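Local coordinates for periplasmic binding protein (Pseudomonas aeruginosa, PDB 2R79) that binds heme in the periplasm and probably delivers it to an inner-membrane transporter for uptake into the cell, at residues R126-W131 / A254-F259; V144-G149 / L156-N161; V234-L239 / G245-D250. All blocks are in the same frame, centred on the assembly; numbering follows the deposited sequence.

Contact 1 of 3, residues R126-W131 / A254-F259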
# COMPACT_ATOMS: atom_id res chain seq x y z
N ARG A 126 6.03 11.56 -34.83
CA ARG A 126 5.71 12.75 -35.60
C ARG A 126 4.96 13.74 -34.72
O ARG A 126 5.17 14.95 -34.79
CB ARG A 126 4.85 12.39 -36.82
CG ARG A 126 4.74 13.53 -37.83
CD ARG A 126 4.02 13.11 -39.10
NE ARG A 126 2.57 13.15 -38.96
CZ ARG A 126 1.73 12.74 -39.89
NH1 ARG A 126 2.19 12.26 -41.04
NH2 ARG A 126 0.42 12.80 -39.69
N ARG A 127 4.10 13.21 -33.87
CA ARG A 127 3.31 14.01 -32.96
C ARG A 127 4.20 14.64 -31.89
O ARG A 127 3.98 15.78 -31.47
CB ARG A 127 2.26 13.12 -32.31
CG ARG A 127 1.32 13.83 -31.36
CD ARG A 127 0.52 12.82 -30.56
NE ARG A 127 -0.30 13.47 -29.54
CZ ARG A 127 -0.85 12.84 -28.51
NH1 ARG A 127 -0.66 11.53 -28.36
NH2 ARG A 127 -1.58 13.52 -27.64
N GLN A 128 5.20 13.88 -31.44
CA GLN A 128 6.13 14.36 -30.42
C GLN A 128 6.95 15.52 -30.99
O GLN A 128 7.18 16.51 -30.31
CB GLN A 128 7.04 13.21 -29.97
CG GLN A 128 8.14 13.58 -28.98
CD GLN A 128 7.61 14.09 -27.65
OE1 GLN A 128 7.58 15.30 -27.40
NE2 GLN A 128 7.17 13.17 -26.79
N ALA A 129 7.37 15.39 -32.25
CA ALA A 129 8.17 16.42 -32.92
C ALA A 129 7.38 17.70 -33.15
O ALA A 129 7.93 18.80 -33.05
CB ALA A 129 8.69 15.89 -34.26
N ASP A 130 6.10 17.58 -33.47
CA ASP A 130 5.26 18.74 -33.68
C ASP A 130 5.02 19.49 -32.37
O ASP A 130 4.98 20.72 -32.35
CB ASP A 130 3.91 18.33 -34.29
CG ASP A 130 4.00 18.06 -35.78
OD1 ASP A 130 5.11 18.11 -36.35
OD2 ASP A 130 2.94 17.80 -36.40
N TRP A 131 4.86 18.74 -31.28
CA TRP A 131 4.64 19.33 -29.97
C TRP A 131 5.90 20.12 -29.59
O TRP A 131 5.82 21.23 -29.05
CB TRP A 131 4.39 18.23 -28.95
CG TRP A 131 4.16 18.70 -27.55
CD1 TRP A 131 2.95 18.97 -26.97
CD2 TRP A 131 5.15 18.94 -26.55
NE1 TRP A 131 3.14 19.35 -25.66
CE2 TRP A 131 4.48 19.34 -25.38
CE3 TRP A 131 6.55 18.84 -26.53
CZ2 TRP A 131 5.15 19.66 -24.20
CZ3 TRP A 131 7.22 19.16 -25.34
CH2 TRP A 131 6.52 19.57 -24.20
N ALA A 254 7.19 12.24 -21.26
CA ALA A 254 7.54 12.65 -19.92
C ALA A 254 8.78 13.54 -19.94
O ALA A 254 8.79 14.61 -19.32
CB ALA A 254 7.78 11.42 -19.05
N LEU A 255 9.82 13.12 -20.65
CA LEU A 255 11.04 13.92 -20.74
C LEU A 255 10.82 15.29 -21.36
O LEU A 255 11.28 16.30 -20.82
CB LEU A 255 12.12 13.18 -21.55
CG LEU A 255 12.94 12.14 -20.79
CD1 LEU A 255 13.80 11.38 -21.77
CD2 LEU A 255 13.80 12.83 -19.74
N SER A 256 10.13 15.34 -22.50
CA SER A 256 9.90 16.61 -23.17
C SER A 256 9.08 17.55 -22.30
O SER A 256 9.26 18.77 -22.37
CB SER A 256 9.23 16.40 -24.55
OG SER A 256 7.94 15.83 -24.45
N ALA A 257 8.21 17.00 -21.46
CA ALA A 257 7.41 17.82 -20.55
C ALA A 257 8.34 18.44 -19.50
O ALA A 257 8.16 19.60 -19.11
CB ALA A 257 6.33 16.98 -19.87
N ALA A 258 9.33 17.67 -19.06
CA ALA A 258 10.30 18.16 -18.07
C ALA A 258 11.26 19.17 -18.72
O ALA A 258 11.74 20.09 -18.07
CB ALA A 258 11.09 17.00 -17.50
N PHE A 259 11.54 18.98 -20.02
CA PHE A 259 12.45 19.86 -20.76
C PHE A 259 11.81 21.20 -21.15
O PHE A 259 12.50 22.20 -21.31
CB PHE A 259 12.96 19.14 -22.02
CG PHE A 259 13.90 17.99 -21.74
CD1 PHE A 259 14.21 17.07 -22.73
CD2 PHE A 259 14.49 17.83 -20.48
CE1 PHE A 259 15.09 16.01 -22.49
CE2 PHE A 259 15.37 16.77 -20.22
CZ PHE A 259 15.67 15.86 -21.23
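Trp131 and Gln128 reach across from helix 111-135 to Ser256 on helix 248-259, joining the long helix that bridges the two lobes of this class of periplasmic binding protein to a helix of the C-terminal lobe. The two helical segments run almost exactly parallel, 3° apart, with their axes 11.4 Å apart at closest approach. At that separation the backbones do not meet, and the gap is spanned by the two long side chains, which lie one helical turn apart on the same flank and converge on a single small residue. Trp131 has CG anti to its backbone N (chi1 180°), which extends the indole toward the partner helix with the six-membered ring leading. Its atom CZ3 packs 3.5 Å from Ser256 CB, while the carbonyl oxygen of Ser256 lies at the ring edge, near the ring plane. At the other end of the indole, NE1 is hydrogen-bonded to the carbonyl of Lys264. Gln128 also sets out extended, then bends at chi2 (63°), which brings its terminal amide beside the serine hydroxyl, with OE1 nearer than NE2. The Ser256 hydroxyl is hydrogen-bonded to the carbonyl of Leu252, one turn earlier in its own helix, and Gln128 OE1 is a second acceptor within reach of the same proton. Gln128 OE1 stands 3.0 Å from Ser256 OG.

Contact 2 of 3, residues V144-G149 / L156-N161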
# COMPACT_ATOMS: atom_id res chain seq x y z
N VAL A 144 21.48 19.27 -22.40
CA VAL A 144 21.33 18.23 -21.39
C VAL A 144 22.36 17.12 -21.49
O VAL A 144 22.99 16.93 -22.53
CB VAL A 144 19.91 17.61 -21.49
CG1 VAL A 144 19.73 16.48 -20.48
CG2 VAL A 144 18.85 18.69 -21.28
N LEU A 145 22.54 16.38 -20.40
CA LEU A 145 23.45 15.24 -20.38
C LEU A 145 22.66 14.02 -19.90
O LEU A 145 21.79 14.15 -19.04
CB LEU A 145 24.62 15.50 -19.43
CG LEU A 145 25.66 16.53 -19.87
CD1 LEU A 145 26.61 16.82 -18.72
CD2 LEU A 145 26.42 16.01 -21.08
N LEU A 146 22.96 12.86 -20.47
CA LEU A 146 22.31 11.60 -20.09
C LEU A 146 23.46 10.71 -19.60
O LEU A 146 24.42 10.47 -20.33
CB LEU A 146 21.64 10.97 -21.32
CG LEU A 146 20.84 9.65 -21.34
CD1 LEU A 146 21.45 8.62 -20.43
CD2 LEU A 146 19.42 9.91 -20.96
N VAL A 147 23.36 10.22 -18.38
CA VAL A 147 24.42 9.37 -17.84
C VAL A 147 23.90 8.02 -17.38
O VAL A 147 22.80 7.92 -16.84
CB VAL A 147 25.14 10.04 -16.65
CG1 VAL A 147 25.76 11.36 -17.09
CG2 VAL A 147 24.17 10.27 -15.51
N ILE A 148 24.70 6.98 -17.60
CA ILE A 148 24.34 5.65 -17.15
C ILE A 148 25.15 5.39 -15.90
O ILE A 148 26.38 5.50 -15.91
CB ILE A 148 24.70 4.56 -18.18
CG1 ILE A 148 24.04 4.87 -19.53
CG2 ILE A 148 24.23 3.21 -17.66
CD1 ILE A 148 22.53 5.03 -19.45
N GLY A 149 24.47 5.05 -14.81
CA GLY A 149 25.16 4.81 -13.56
C GLY A 149 24.99 3.42 -12.99
O GLY A 149 24.13 2.65 -13.42
N LEU A 156 28.82 6.53 -17.18
CA LEU A 156 29.06 6.48 -18.62
C LEU A 156 28.17 7.58 -19.22
O LEU A 156 26.97 7.63 -18.94
CB LEU A 156 28.67 5.11 -19.20
CG LEU A 156 29.58 3.90 -18.96
CD1 LEU A 156 28.99 2.68 -19.66
CD2 LEU A 156 30.99 4.18 -19.48
N VAL A 157 28.77 8.47 -20.00
CA VAL A 157 28.01 9.54 -20.62
C VAL A 157 27.58 9.13 -22.01
O VAL A 157 28.39 8.63 -22.79
CB VAL A 157 28.84 10.83 -20.72
CG1 VAL A 157 28.03 11.93 -21.39
CG2 VAL A 157 29.28 11.27 -19.33
N ALA A 158 26.31 9.35 -22.33
CA ALA A 158 25.77 9.01 -23.64
C ALA A 158 26.19 10.03 -24.69
O ALA A 158 25.73 11.17 -24.70
CB ALA A 158 24.24 8.92 -23.59
N GLY A 159 27.06 9.60 -25.59
CA GLY A 159 27.51 10.47 -26.65
C GLY A 159 26.67 10.23 -27.88
O GLY A 159 25.59 9.64 -27.81
N ARG A 160 27.19 10.69 -29.02
CA ARG A 160 26.51 10.55 -30.29
C ARG A 160 26.35 9.09 -30.70
O ARG A 160 27.19 8.25 -30.39
CB ARG A 160 27.29 11.29 -31.37
CG ARG A 160 27.51 12.79 -31.10
CD ARG A 160 27.40 13.57 -32.40
NE ARG A 160 27.97 12.80 -33.51
CZ ARG A 160 27.67 12.97 -34.79
NH1 ARG A 160 26.80 13.91 -35.16
NH2 ARG A 160 28.23 12.20 -35.71
N ASN A 161 25.25 8.80 -31.39
CA ASN A 161 24.96 7.45 -31.85
C ASN A 161 24.69 6.40 -30.77
O ASN A 161 25.14 5.26 -30.85
CB ASN A 161 26.07 6.98 -32.79
CG ASN A 161 26.08 7.74 -34.10
OD1 ASN A 161 25.07 7.79 -34.81
ND2 ASN A 161 27.22 8.34 -34.43
O HOH W 1 24.77 12.91 -22.65
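Val147 and Val157 face each other as a non-hydrogen-bonded pair of an antiparallel beta hairpin, their side chains crossing obliquely with CG1 of Val147 4.2 Å from CG2 of Val157. Leu145 reaches the same face of the sheet and brings CD2 near the other branch of Val157, CG1. On the opposite face Leu156 sits beside Ile148, the pair meeting through their CB atoms at 4.1 Å. The methyl group of Ala158 lies against CB and CG of Leu146.

Backbone bonds hold these pairs in register. Ile148 and Leu156 exchange two, Ile148 N to Leu156 O at 2.7 Å and Leu156 N to Ile148 O at 2.9 Å. A third, Ala158 N to Leu146 O, is nearly straight, with 176° at the hydrogen. Leu156 O also receives a CA-H contact from Val147 CA at 3.3 Å. Beyond this the strands diverge, and a water replaces the next direct bond: it accepts from Leu146 N at 2.8 Å and donates to Ala158 O at 2.9 Å.

Ile148 belongs to the heme pocket and touches the porphyrin, so the hairpin supplies part of the wall around the ligand. Strand 143-150 pairs along its other side with strand 197-202, Tyr182 of strand 182-183 packs on Ile148 and Ala158, and Leu168 of helix 163-170 covers Leu146.

Contact 3 of 3, residues V234-L239 / G245-D250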
# COMPACT_ATOMS: atom_id res chain seq x y z
N VAL A 234 15.46 10.91 -13.16
CA VAL A 234 15.80 9.50 -13.14
C VAL A 234 14.98 8.75 -14.17
O VAL A 234 13.75 8.75 -14.13
CB VAL A 234 15.59 8.91 -11.74
CG1 VAL A 234 16.01 7.44 -11.72
CG2 VAL A 234 16.41 9.71 -10.74
N LEU A 235 15.68 8.11 -15.10
CA LEU A 235 15.04 7.37 -16.17
C LEU A 235 15.18 5.87 -16.00
O LEU A 235 16.20 5.38 -15.52
CB LEU A 235 15.65 7.77 -17.52
CG LEU A 235 14.93 7.25 -18.76
CD1 LEU A 235 13.65 8.03 -18.95
CD2 LEU A 235 15.81 7.39 -19.98
N ASP A 236 14.14 5.15 -16.40
CA ASP A 236 14.12 3.69 -16.34
C ASP A 236 15.23 3.20 -17.27
O ASP A 236 15.14 3.36 -18.48
CB ASP A 236 12.76 3.18 -16.81
CG ASP A 236 12.66 1.67 -16.77
OD1 ASP A 236 13.66 1.00 -16.43
OD2 ASP A 236 11.56 1.16 -17.09
N PRO A 237 16.27 2.58 -16.72
CA PRO A 237 17.38 2.08 -17.54
C PRO A 237 17.03 1.07 -18.63
O PRO A 237 17.70 1.03 -19.67
CB PRO A 237 18.35 1.50 -16.50
CG PRO A 237 17.43 1.05 -15.41
CD PRO A 237 16.45 2.20 -15.30
N THR A 238 15.98 0.27 -18.41
CA THR A 238 15.58 -0.74 -19.40
C THR A 238 15.12 -0.08 -20.71
O THR A 238 15.07 -0.73 -21.76
CB THR A 238 14.46 -1.67 -18.86
OG1 THR A 238 13.33 -0.90 -18.44
CG2 THR A 238 14.97 -2.47 -17.67
N LEU A 239 14.81 1.21 -20.65
CA LEU A 239 14.39 1.92 -21.84
C LEU A 239 15.54 2.06 -22.84
O LEU A 239 15.31 2.39 -24.01
CB LEU A 239 13.88 3.32 -21.47
CG LEU A 239 12.46 3.39 -20.90
CD1 LEU A 239 12.12 4.83 -20.51
CD2 LEU A 239 11.48 2.85 -21.94
N GLY A 245 12.65 0.58 -28.05
CA GLY A 245 11.51 -0.17 -27.55
C GLY A 245 10.17 0.54 -27.63
O GLY A 245 10.12 1.76 -27.80
N PRO A 246 9.06 -0.21 -27.48
CA PRO A 246 7.68 0.31 -27.54
C PRO A 246 7.28 1.33 -26.48
O PRO A 246 6.30 2.04 -26.65
CB PRO A 246 6.84 -0.97 -27.47
CG PRO A 246 7.68 -1.87 -26.63
CD PRO A 246 9.07 -1.65 -27.17
N ARG A 247 8.04 1.42 -25.40
CA ARG A 247 7.71 2.38 -24.34
C ARG A 247 8.39 3.74 -24.51
O ARG A 247 8.07 4.67 -23.78
CB ARG A 247 8.06 1.81 -22.97
CG ARG A 247 7.18 0.66 -22.50
CD ARG A 247 7.63 0.17 -21.13
NE ARG A 247 9.01 -0.31 -21.16
CZ ARG A 247 9.90 -0.10 -20.20
NH1 ARG A 247 9.56 0.57 -19.10
NH2 ARG A 247 11.14 -0.55 -20.33
N LEU A 248 9.31 3.85 -25.46
CA LEU A 248 10.01 5.12 -25.67
C LEU A 248 9.07 6.29 -25.93
O LEU A 248 9.29 7.39 -25.41
CB LEU A 248 11.03 5.00 -26.80
CG LEU A 248 12.28 4.22 -26.38
CD1 LEU A 248 13.26 4.14 -27.54
CD2 LEU A 248 12.94 4.92 -25.18
N PRO A 249 8.02 6.09 -26.73
CA PRO A 249 7.12 7.23 -26.98
C PRO A 249 6.56 7.82 -25.68
O PRO A 249 6.52 9.04 -25.52
CB PRO A 249 6.05 6.62 -27.87
CG PRO A 249 6.84 5.66 -28.70
CD PRO A 249 7.70 4.98 -27.64
N ASP A 250 6.15 6.96 -24.75
CA ASP A 250 5.63 7.46 -23.48
C ASP A 250 6.77 8.11 -22.72
O ASP A 250 6.58 9.11 -22.03
CB ASP A 250 5.02 6.34 -22.64
CG ASP A 250 3.77 5.75 -23.27
OD1 ASP A 250 2.83 6.52 -23.59
OD2 ASP A 250 3.72 4.51 -23.44
O HOH W 2 13.13 -2.74 -22.18
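Arg247 extends from the type I beta turn Gly245-Leu248, which leads into helix 248-259, to the segment that follows strand 232-235, where Asp236, Thr238 and Leu239 receive it. Its CB packs 3.7 Å from Leu239 CD2. The chain then runs on extended through chi2 and bends at chi3 (-60°), which folds the guanidinium back over the same leucine methyl: Leu239 CD2 sits above the centre of one face, 3.8 Å from CZ. NE turns to another partner, forming a salt bridge with Glu14 of helix 10-18. NH1 donates to Asp236 OD2 in a salt bridge of 2.9 Å, almost straight and in the guanidinium plane. NH1 meets OD2 on the anti side, 28° out of the carboxylate plane, with the two planes 63° apart. NH2 donates to Thr238 OG1, also at 2.9 Å, and has a weak link to a water that donates to Thr238 O.

The acceptors are themselves held in place. Asp236 OD1 takes both Thr238 OG1, at 2.8 Å, and the backbone N of Thr238, the latter closing an Asx turn; the two donors approach from above the same face of the carboxylate. Alongside, Leu248 CD2 meets Leu239 O at 3.7 Å and Leu239 CD2 at 4.1 Å.

Each carboxylate oxygen of Asp236 thus has its own task, OD1 shaping the turn and OD2 binding the arginine. Flanked by Asp236 and Glu14, Arg247 is probably firmly cationic, and it probably helps to position Thr238, a residue that touches the heme.

Contacts 1 and 3 share helix 248-259: contact 3 lies around its N-terminal end and contact 1 along its C-terminal part, their centres 14 Å apart. Contact 2 is nested in the chain loop closed by contact 1 and touches it through Phe259 CE2, 4.1 Å from Val144 CG2. Contacts 2 and 3 reach the same sheet but do not touch, their nearest atoms being about 5 Å apart. Both border the heme, with the side chains of Ile148 and Thr238 each about 4 Å from it; they lie about 8 and 9 Å, respectively, from the side chain of the axial ligand Tyr46. Contact 1 lies away from the pocket.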